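Local coordinates for protein soluble lytic murein transglycosylase (Pseudomonas aeruginosa, PDB 5OHU) that probably cleaves the glycosidic bonds of peptidoglycan strands as a lytic transglycosylase of the Slt family, working both from chain ends and within chains, at residues G168-G172 against E173-T177; K180-K183 against R184-L187; P205-G208 against N209-A212; L267-S270 against S271-V275. One frame throughout, in Å; residues are numbered along the deposited sequence.

Contact 1: G168-G172 against E173-T177; sequences GLWQG and EGQLT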
loop_
_atom_site.group_PDB
_atom_site.type_symbol
_atom_site.label_atom_id
_atom_site.label_comp_id
_atom_site.label_asym_id
_atom_site.label_seq_id
_atom_site.Cartn_x
_atom_site.Cartn_y
_atom_site.Cartn_z
ATOM N N GLY A 168 10.095 31.303 -8.362
ATOM C CA GLY A 168 10.600 32.562 -8.894
ATOM C C GLY A 168 10.177 33.770 -8.077
ATOM O O GLY A 168 10.990 34.650 -7.780
ATOM N N LEU A 169 8.892 33.852 -7.725
ATOM C CA LEU A 169 8.454 34.971 -6.894
ATOM C C LEU A 169 9.126 34.922 -5.535
ATOM O O LEU A 169 9.561 35.950 -5.000
ATOM C CB LEU A 169 6.941 34.951 -6.723
ATOM C CG LEU A 169 6.158 35.179 -8.002
ATOM C CD1 LEU A 169 4.688 34.883 -7.727
ATOM C CD2 LEU A 169 6.360 36.613 -8.482
ATOM N N TRP A 170 9.220 33.720 -4.975
ATOM C CA TRP A 170 9.813 33.510 -3.662
ATOM C C TRP A 170 11.299 33.858 -3.673
ATOM O O TRP A 170 11.795 34.555 -2.784
ATOM C CB TRP A 170 9.565 32.051 -3.299
ATOM C CG TRP A 170 9.940 31.568 -1.976
ATOM C CD1 TRP A 170 9.549 32.064 -0.766
ATOM C CD2 TRP A 170 10.705 30.394 -1.710
ATOM N NE1 TRP A 170 10.059 31.280 0.243
ATOM C CE2 TRP A 170 10.778 30.253 -0.314
ATOM C CE3 TRP A 170 11.363 29.461 -2.522
ATOM C CZ2 TRP A 170 11.482 29.214 0.294
ATOM C CZ3 TRP A 170 12.055 28.429 -1.919
ATOM C CH2 TRP A 170 12.105 28.310 -0.522
ATOM N N GLN A 171 12.020 33.387 -4.690
ATOM C CA GLN A 171 13.413 33.783 -4.871
ATOM C C GLN A 171 13.540 35.288 -5.090
ATOM O O GLN A 171 14.481 35.916 -4.595
ATOM C CB GLN A 171 14.011 33.017 -6.048
ATOM C CG GLN A 171 15.443 33.372 -6.385
ATOM C CD GLN A 171 15.936 32.617 -7.598
ATOM O OE1 GLN A 171 15.209 32.452 -8.580
ATOM N NE2 GLN A 171 17.169 32.128 -7.531
ATOM N N GLY A 172 12.610 35.880 -5.843
ATOM C CA GLY A 172 12.657 37.311 -6.080
ATOM C C GLY A 172 12.510 38.127 -4.813
ATOM O O GLY A 172 13.002 39.252 -4.734
ATOM N N GLU A 173 11.835 37.580 -3.806
ATOM C CA GLU A 173 11.689 38.259 -2.530
ATOM C C GLU A 173 12.732 37.808 -1.515
ATOM O O GLU A 173 12.528 37.973 -0.307
ATOM C CB GLU A 173 10.272 38.066 -1.996
ATOM C CG GLU A 173 9.224 38.592 -2.967
ATOM C CD GLU A 173 7.845 38.682 -2.359
ATOM O OE1 GLU A 173 7.750 38.685 -1.114
ATOM O OE2 GLU A 173 6.858 38.743 -3.128
ATOM N N GLY A 174 13.841 37.231 -1.991
ATOM C CA GLY A 174 15.013 37.005 -1.166
ATOM C C GLY A 174 14.922 35.850 -0.204
ATOM O O GLY A 174 15.653 35.820 0.784
ATOM N N GLN A 175 14.049 34.885 -0.466
ATOM C CA GLN A 175 13.819 33.806 0.481
ATOM C C GLN A 175 14.582 32.539 0.156
ATOM O O GLN A 175 14.648 31.648 1.002
ATOM C CB GLN A 175 12.333 33.473 0.538
ATOM C CG GLN A 175 11.486 34.666 0.867
ATOM C CD GLN A 175 11.936 35.333 2.150
ATOM O OE1 GLN A 175 12.334 36.499 2.145
ATOM N NE2 GLN A 175 11.883 34.594 3.255
ATOM N N LEU A 176 15.137 32.416 -1.043
ATOM C CA LEU A 176 15.752 31.159 -1.459
ATOM C C LEU A 176 17.231 31.202 -1.096
ATOM O O LEU A 176 18.095 31.565 -1.892
ATOM C CB LEU A 176 15.531 30.923 -2.948
ATOM C CG LEU A 176 16.157 29.623 -3.449
ATOM C CD1 LEU A 176 15.514 28.432 -2.773
ATOM C CD2 LEU A 176 16.029 29.532 -4.949
ATOM N N THR A 177 17.521 30.844 0.146
ATOM C CA THR A 177 18.898 30.870 0.612
ATOM C C THR A 177 19.655 29.649 0.107
ATOM O O THR A 177 19.067 28.653 -0.317
ATOM C CB THR A 177 18.962 30.910 2.137
ATOM O OG1 THR A 177 18.584 29.630 2.654
ATOM C CG2 THR A 177 18.019 31.987 2.684
HETATM O O HOH W 1 16.117 34.513 -2.891
#
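W170 and Q175 meet where helix 161-172 runs out, through both backbone and side chain. The carbonyl oxygen of W170 takes the amide of Q175, N to O 3.3 Å, while one residue further in the amide of G174 reaches the oxygen of Q171 at 3.0 Å, coming from above the carbonyl plane. The oxygen of Q171 has a second donor in a bridging water, which in turn accepts from L176 N at 3.0 Å, so the first amide past this nested pair of bonds is also satisfied. E173 N is less well served, its two bonds to the oxygens of L169 and W170 both being weak and bent. The E173 carboxylate turns away to a salt bridge with K142.

With CG anti to the backbone N (chi1 -174°), the indole of W170 is carried forward, beside its own carbonyl carbon, to meet the residues just past the helix end. Q175 CB sits over one face of its five-membered ring, 3.5 Å from the centroid, as a CH-pi contact. L176 CD1 comes obliquely to the six-membered ring, 3.6 Å from W170 CZ3, so the long indole is met by aliphatic groups at both its rings. W153 of helix 142-153 also meets this indole. G174 has a positive phi of 76°, which glycine adopts readily, and it is the C-prime residue of the Schellman motif that ends this helix.

Contact 2: K180-K183 against R184-L187; sequences KVWK and RLKL. With PO4 (phosphate ion), chain B.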
loop_
_atom_site.group_PDB
_atom_site.type_symbol
_atom_site.label_atom_id
_atom_site.label_comp_id
_atom_site.label_asym_id
_atom_site.label_seq_id
_atom_site.Cartn_x
_atom_site.Cartn_y
_atom_site.Cartn_z
ATOM N N LYS A 180 18.534 26.496 1.796
ATOM C CA LYS A 180 17.318 25.871 1.273
ATOM C C LYS A 180 17.565 25.161 -0.053
ATOM O O LYS A 180 16.926 24.140 -0.333
ATOM C CB LYS A 180 16.213 26.914 1.106
ATOM C CG LYS A 180 15.827 27.588 2.403
ATOM C CD LYS A 180 14.910 28.759 2.133
ATOM C CE LYS A 180 14.470 29.428 3.415
ATOM N NZ LYS A 180 13.846 30.747 3.119
ATOM N N VAL A 181 18.463 25.686 -0.889
ATOM C CA VAL A 181 18.910 24.929 -2.053
ATOM C C VAL A 181 19.547 23.623 -1.607
ATOM O O VAL A 181 19.253 22.546 -2.142
ATOM C CB VAL A 181 19.892 25.760 -2.899
ATOM C CG1 VAL A 181 20.262 24.997 -4.182
ATOM C CG2 VAL A 181 19.296 27.117 -3.223
ATOM N N TRP A 182 20.426 23.708 -0.606
ATOM C CA TRP A 182 21.103 22.527 -0.086
ATOM C C TRP A 182 20.114 21.485 0.432
ATOM O O TRP A 182 20.215 20.304 0.083
ATOM C CB TRP A 182 22.085 22.941 1.010
ATOM C CG TRP A 182 22.861 21.782 1.585
ATOM C CD1 TRP A 182 22.601 21.132 2.752
ATOM C CD2 TRP A 182 24.004 21.135 1.008
ATOM N NE1 TRP A 182 23.520 20.123 2.947
ATOM C CE2 TRP A 182 24.394 20.106 1.894
ATOM C CE3 TRP A 182 24.741 21.332 -0.161
ATOM C CZ2 TRP A 182 25.493 19.272 1.643
ATOM C CZ3 TRP A 182 25.830 20.502 -0.414
ATOM C CH2 TRP A 182 26.198 19.488 0.485
ATOM N N LYS A 183 19.146 21.900 1.264
ATOM C CA LYS A 183 18.143 20.953 1.742
ATOM C C LYS A 183 17.465 20.231 0.593
ATOM O O LYS A 183 17.239 19.016 0.655
ATOM C CB LYS A 183 17.045 21.642 2.545
ATOM C CG LYS A 183 17.185 21.830 4.024
ATOM C CD LYS A 183 17.843 23.110 4.319
ATOM C CE LYS A 183 17.667 23.486 5.781
ATOM N NZ LYS A 183 17.886 22.267 6.629
ATOM N N ARG A 184 17.069 20.970 -0.442
ATOM C CA ARG A 184 16.345 20.309 -1.513
ATOM C C ARG A 184 17.266 19.379 -2.288
ATOM O O ARG A 184 16.851 18.301 -2.727
ATOM C CB ARG A 184 15.695 21.333 -2.447
ATOM C CG ARG A 184 14.682 20.664 -3.367
ATOM C CD ARG A 184 14.190 21.567 -4.467
ATOM N NE ARG A 184 13.221 20.866 -5.286
ATOM C CZ ARG A 184 12.692 21.339 -6.413
ATOM N NH1 ARG A 184 13.032 22.537 -6.876
ATOM N NH2 ARG A 184 11.818 20.605 -7.076
ATOM N N LEU A 185 18.519 19.786 -2.472
ATOM C CA LEU A 185 19.511 18.904 -3.073
ATOM C C LEU A 185 19.556 17.570 -2.344
ATOM O O LEU A 185 19.507 16.507 -2.967
ATOM C CB LEU A 185 20.867 19.606 -3.058
ATOM C CG LEU A 185 22.189 18.965 -3.492
ATOM C CD1 LEU A 185 22.022 17.918 -4.536
ATOM C CD2 LEU A 185 23.080 20.085 -4.030
ATOM N N LYS A 186 19.603 17.611 -1.014
ATOM C CA LYS A 186 19.645 16.386 -0.229
ATOM C C LYS A 186 18.410 15.525 -0.500
ATOM O O LYS A 186 18.522 14.311 -0.746
ATOM C CB LYS A 186 19.770 16.766 1.244
ATOM C CG LYS A 186 20.008 15.634 2.214
ATOM C CD LYS A 186 20.292 16.188 3.616
ATOM C CE LYS A 186 19.701 15.301 4.705
ATOM N NZ LYS A 186 20.075 15.760 6.072
ATOM N N LEU A 187 17.227 16.154 -0.517
ATOM C CA LEU A 187 15.990 15.430 -0.794
ATOM C C LEU A 187 15.995 14.839 -2.194
ATOM O O LEU A 187 15.492 13.728 -2.407
ATOM C CB LEU A 187 14.793 16.365 -0.632
ATOM C CG LEU A 187 14.614 16.875 0.788
ATOM C CD1 LEU A 187 13.546 17.967 0.855
ATOM C CD2 LEU A 187 14.244 15.694 1.668
HETATM P P PO4 B . 11.292 22.788 -10.247
HETATM O O1 PO4 B . 11.946 22.519 -11.576
HETATM O O2 PO4 B . 10.893 21.484 -9.611
HETATM O O3 PO4 B . 12.262 23.547 -9.373
HETATM O O4 PO4 B . 10.056 23.630 -10.446
#
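R184 follows K180 by one turn, its amide bonded to the K180 oxygen at 3.2 Å, and the same i to i+4 pattern carries on through L185, K186 and L187. The bond from L185 N to V181 O, 2.9 Å, is the shortest of the four. Side chains add little directly across this turn: W182 CE3 and L185 CD2 are 4.4 Å apart, the methyl lying obliquely to the indole. The CG of L187 rests 3.4 Å from the oxygen of K183.

This is the middle of helix 178-190, within an all-helical part of the chain, and its sides serve different surroundings. R184 is extended from CG to NE, with CG anti to the backbone N (chi1 -167°), so the guanidinium is carried well clear of its own helix. There it meets a phosphate ion edge-on, in plane: NH1 bonds to O3 and NH2 to O2, each at 2.8 Å and nearly straight. An arginine suits such a two-pronged grip because its paired N-H groups match two phosphate oxygens.

In the next shell, the carbonyls of V155 and K157 accept from NE and NH2 of R184, fixing the group's rotation, and W153 forms a cation-pi contact with it. Q159 N adds another bond to the phosphate. On another side, D239 receives both W182 NE1 and the salt bridge of K186, whose NZ also pairs with a second phosphate.

Contact 3: P205-G208 against N209-A212; sequences PTLG and NQGA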
loop_
_atom_site.group_PDB
_atom_site.type_symbol
_atom_site.label_atom_id
_atom_site.label_comp_id
_atom_site.label_asym_id
_atom_site.label_seq_id
_atom_site.Cartn_x
_atom_site.Cartn_y
_atom_site.Cartn_z
ATOM N N PRO A 205 26.024 28.839 -4.290
ATOM C CA PRO A 205 27.109 29.839 -4.405
ATOM C C PRO A 205 28.436 29.381 -3.823
ATOM O O PRO A 205 29.478 29.587 -4.448
ATOM C CB PRO A 205 26.553 31.051 -3.641
ATOM C CG PRO A 205 25.094 30.832 -3.562
ATOM C CD PRO A 205 24.864 29.359 -3.548
ATOM N N THR A 206 28.432 28.785 -2.628
ATOM C CA THR A 206 29.664 28.395 -1.957
ATOM C C THR A 206 29.844 26.891 -1.804
ATOM O O THR A 206 30.962 26.450 -1.522
ATOM C CB THR A 206 29.742 29.026 -0.557
ATOM O OG1 THR A 206 28.967 28.252 0.368
ATOM C CG2 THR A 206 29.220 30.444 -0.584
ATOM N N LEU A 207 28.786 26.098 -1.976
ATOM C CA LEU A 207 28.826 24.682 -1.643
ATOM C C LEU A 207 28.790 23.781 -2.870
ATOM O O LEU A 207 28.489 22.585 -2.744
ATOM C CB LEU A 207 27.673 24.334 -0.704
ATOM C CG LEU A 207 27.745 24.877 0.719
ATOM C CD1 LEU A 207 26.451 24.568 1.457
ATOM C CD2 LEU A 207 28.922 24.252 1.422
ATOM N N GLY A 208 29.089 24.323 -4.051
ATOM C CA GLY A 208 29.002 23.532 -5.272
ATOM C C GLY A 208 29.865 22.279 -5.269
ATOM O O GLY A 208 29.496 21.272 -5.880
ATOM N N ASN A 209 31.023 22.322 -4.597
ATOM C CA ASN A 209 31.886 21.147 -4.512
ATOM C C ASN A 209 31.219 20.038 -3.717
ATOM O O ASN A 209 31.074 18.909 -4.198
ATOM C CB ASN A 209 33.228 21.506 -3.867
ATOM C CG ASN A 209 34.157 22.236 -4.811
ATOM O OD1 ASN A 209 33.946 22.257 -6.027
ATOM N ND2 ASN A 209 35.199 22.844 -4.251
ATOM N N GLN A 210 30.833 20.341 -2.475
ATOM C CA GLN A 210 30.159 19.354 -1.650
ATOM C C GLN A 210 28.862 18.881 -2.293
ATOM O O GLN A 210 28.472 17.723 -2.113
ATOM C CB GLN A 210 29.884 19.928 -0.260
ATOM C CG GLN A 210 31.121 20.213 0.555
ATOM C CD GLN A 210 31.564 21.657 0.441
ATOM O OE1 GLN A 210 31.447 22.277 -0.621
ATOM N NE2 GLN A 210 32.063 22.211 1.546
ATOM N N GLY A 211 28.193 19.753 -3.053
ATOM C CA GLY A 211 26.953 19.361 -3.707
ATOM C C GLY A 211 27.180 18.312 -4.777
ATOM O O GLY A 211 26.438 17.336 -4.881
ATOM N N ALA A 212 28.228 18.489 -5.572
ATOM C CA ALA A 212 28.601 17.455 -6.525
ATOM C C ALA A 212 29.003 16.176 -5.802
ATOM O O ALA A 212 28.724 15.064 -6.268
ATOM C CB ALA A 212 29.742 17.963 -7.413
HETATM O O HOH W 2 32.106 24.330 -2.601
#
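L207 lays its CD2 methyl against the amide group of Q210, 3.7 Å from NE2, the two side chains passing each other at a slant. The glutamine reaches back over the leucine because its chain bends at chi2 (95°), folding the amide toward the start of the helix instead of letting it run outward. That fold also brings OE1 of Q210 to a water, 2.9 Å away, which donates to it. The same water molecule donates to T206 O, 2.6 Å from the water oxygen. It also accepts from N209 N at 3.0 Å. One molecule therefore serves an amide of the first turn, whose N-H has no earlier helical carbonyl to use, and ties the preceding loop to the glutamine.

L207 holds the N-cap position, and its aliphatic side chain offers no capping acceptor. Its carbonyl starts the regular bonding, with G211 N at 2.9 Å, and G208 O follows by accepting from A212 N at 3.1 Å. G211 has no side chain, which lets W182 and L185 of helix 178-190 come close to its backbone.

Before the helix, E178 OE2 accepts from the backbone amides of both T206 and L207, holding the loop to the start of helix 178-190. L207 and Q210 both rest on W182 of that helix and on A236 of helix 235-251, so the first turn of helix 208-219 is set against both neighbours.

Contact 4: L267-S270 against S271-V275; sequences LPFS and SDEKV. With PO4 (phosphate ion), chain G.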
loop_
_atom_site.group_PDB
_atom_site.type_symbol
_atom_site.label_atom_id
_atom_site.label_comp_id
_atom_site.label_asym_id
_atom_site.label_seq_id
_atom_site.Cartn_x
_atom_site.Cartn_y
_atom_site.Cartn_z
ATOM N N LEU A 267 33.375 13.874 12.202
ATOM C CA LEU A 267 32.528 14.795 11.460
ATOM C C LEU A 267 31.409 15.317 12.351
ATOM O O LEU A 267 30.868 14.565 13.169
ATOM C CB LEU A 267 31.924 14.115 10.226
ATOM C CG LEU A 267 32.940 13.728 9.154
ATOM C CD1 LEU A 267 32.244 13.079 7.961
ATOM C CD2 LEU A 267 33.735 14.955 8.722
ATOM N N PRO A 268 31.072 16.475 12.223
ATOM C CA PRO A 268 30.088 17.085 13.141
ATOM C C PRO A 268 28.647 16.761 12.765
ATOM O O PRO A 268 27.854 17.624 12.377
ATOM C CB PRO A 268 30.398 18.576 12.998
ATOM C CG PRO A 268 30.772 18.695 11.536
ATOM C CD PRO A 268 31.628 17.466 11.284
ATOM N N PHE A 269 28.286 15.489 12.877
ATOM C CA PHE A 269 26.896 15.102 12.693
ATOM C C PHE A 269 26.024 15.791 13.731
ATOM O O PHE A 269 26.382 15.865 14.905
ATOM C CB PHE A 269 26.732 13.588 12.846
ATOM C CG PHE A 269 27.442 12.787 11.813
ATOM C CD1 PHE A 269 27.018 12.797 10.499
ATOM C CD2 PHE A 269 28.510 11.979 12.166
ATOM C CE1 PHE A 269 27.664 12.035 9.541
ATOM C CE2 PHE A 269 29.168 11.217 11.213
ATOM C CZ PHE A 269 28.741 11.242 9.901
ATOM N N SER A 270 24.863 16.275 13.301
ATOM C CA SER A 270 23.867 16.714 14.266
ATOM C C SER A 270 23.314 15.510 15.023
ATOM O O SER A 270 23.385 14.366 14.565
ATOM C CB SER A 270 22.720 17.468 13.586
ATOM O OG SER A 270 21.958 16.630 12.733
ATOM N N SER A 271 22.773 15.783 16.210
ATOM C CA SER A 271 22.153 14.724 16.994
ATOM C C SER A 271 21.063 14.010 16.201
ATOM O O SER A 271 20.881 12.794 16.348
ATOM C CB SER A 271 21.592 15.306 18.291
ATOM O OG SER A 271 21.850 14.444 19.387
ATOM N N ASP A 272 20.363 14.743 15.330
ATOM C CA ASP A 272 19.263 14.167 14.564
ATOM C C ASP A 272 19.770 13.236 13.471
ATOM O O ASP A 272 19.244 12.128 13.299
ATOM C CB ASP A 272 18.411 15.279 13.959
ATOM C CG ASP A 272 17.949 16.280 14.997
ATOM O OD1 ASP A 272 17.437 15.847 16.052
ATOM O OD2 ASP A 272 18.110 17.499 14.763
ATOM N N GLU A 273 20.770 13.667 12.694
ATOM C CA GLU A 273 21.207 12.793 11.613
ATOM C C GLU A 273 21.879 11.538 12.156
ATOM O O GLU A 273 21.728 10.463 11.569
ATOM C CB GLU A 273 22.119 13.531 10.629
ATOM C CG GLU A 273 23.246 14.333 11.225
ATOM C CD GLU A 273 23.698 15.449 10.287
ATOM O OE1 GLU A 273 23.205 15.482 9.137
ATOM O OE2 GLU A 273 24.528 16.292 10.697
ATOM N N LYS A 274 22.569 11.638 13.295
ATOM C CA LYS A 274 23.152 10.450 13.901
ATOM C C LYS A 274 22.075 9.440 14.291
ATOM O O LYS A 274 22.240 8.239 14.069
ATOM C CB LYS A 274 23.997 10.831 15.111
ATOM C CG LYS A 274 25.030 9.789 15.476
ATOM C CD LYS A 274 25.827 10.219 16.699
ATOM C CE LYS A 274 26.467 11.590 16.506
ATOM N NZ LYS A 274 27.293 11.997 17.679
ATOM N N VAL A 275 20.956 9.905 14.853
ATOM C CA VAL A 275 19.873 8.985 15.191
ATOM C C VAL A 275 19.293 8.362 13.929
ATOM O O VAL A 275 19.008 7.164 13.891
ATOM C CB VAL A 275 18.789 9.697 16.021
ATOM C CG1 VAL A 275 17.456 9.022 15.831
ATOM C CG2 VAL A 275 19.161 9.671 17.491
HETATM P P PO4 G . 19.708 17.772 9.480
HETATM O O1 PO4 G . 20.660 17.941 8.318
HETATM O O2 PO4 G . 19.115 16.384 9.443
HETATM O O3 PO4 G . 18.604 18.800 9.373
HETATM O O4 PO4 G . 20.454 17.959 10.781
#
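A capping box opens helix 271-287, formed by S270 at the N-cap and E273 three residues on. Each residue uses its side chain to take the other's amide. OG of S270 accepts from E273 N at 3.2 Å, and OE2 of E273 accepts from S270 N at 2.6 Å, the latter bond almost straight (172°) and made with the lone pair that faces away from OE1. Both first torsions place the group between the backbone N and the carbonyl carbon, a common choice for serine but a less usual one for glutamate; in E273 (chi1 48°) it turns the carboxylate back toward the loop. Serine suits the cap because its short hydroxyl can reach an amide of the first turn. Glutamate has the length to span the return.

The reciprocal pair is a recognised way of starting a helix, since the first amides lack carbonyl partners inside it; the ordinary bonding begins with K274 N to S270 O at 3.1 Å. The hydroxyl of S270 also donates to O4 of a phosphate ion, 2.8 Å away.

Just before the cap, F269 packs CB against CG of E273 at 3.9 Å. That CG lies at the edge of the phenyl ring, whose plane stands nearly square to the carboxylate, 85° apart. K274 CE lies 4.2 Å from F269 CB, while the ring of F269 reaches A238 and V241 on helix 235-251.

In the fold
The four contacts follow one another along the chain, on the same side of its centre. Contacts 1 and 2, centres about 15 Å apart, join directly: K180 NZ makes a probable hydrogen bond to Q175 O, and L176 packs on V181. Contacts 2 and 3 are closer, about 11 Å between centres, with W182 CZ3 3.6 Å from G211 N and L185 CD2 also touching G211. Contact 4 touches none of the others; its nearest atoms are about 4 Å from contact 2, and D239, which bonds to W182 and K186, also has its OD1 close to OE1 of E273, a pair of like charges. The phosphates at contacts 2 and 4 probably came from the crystallisation liquor.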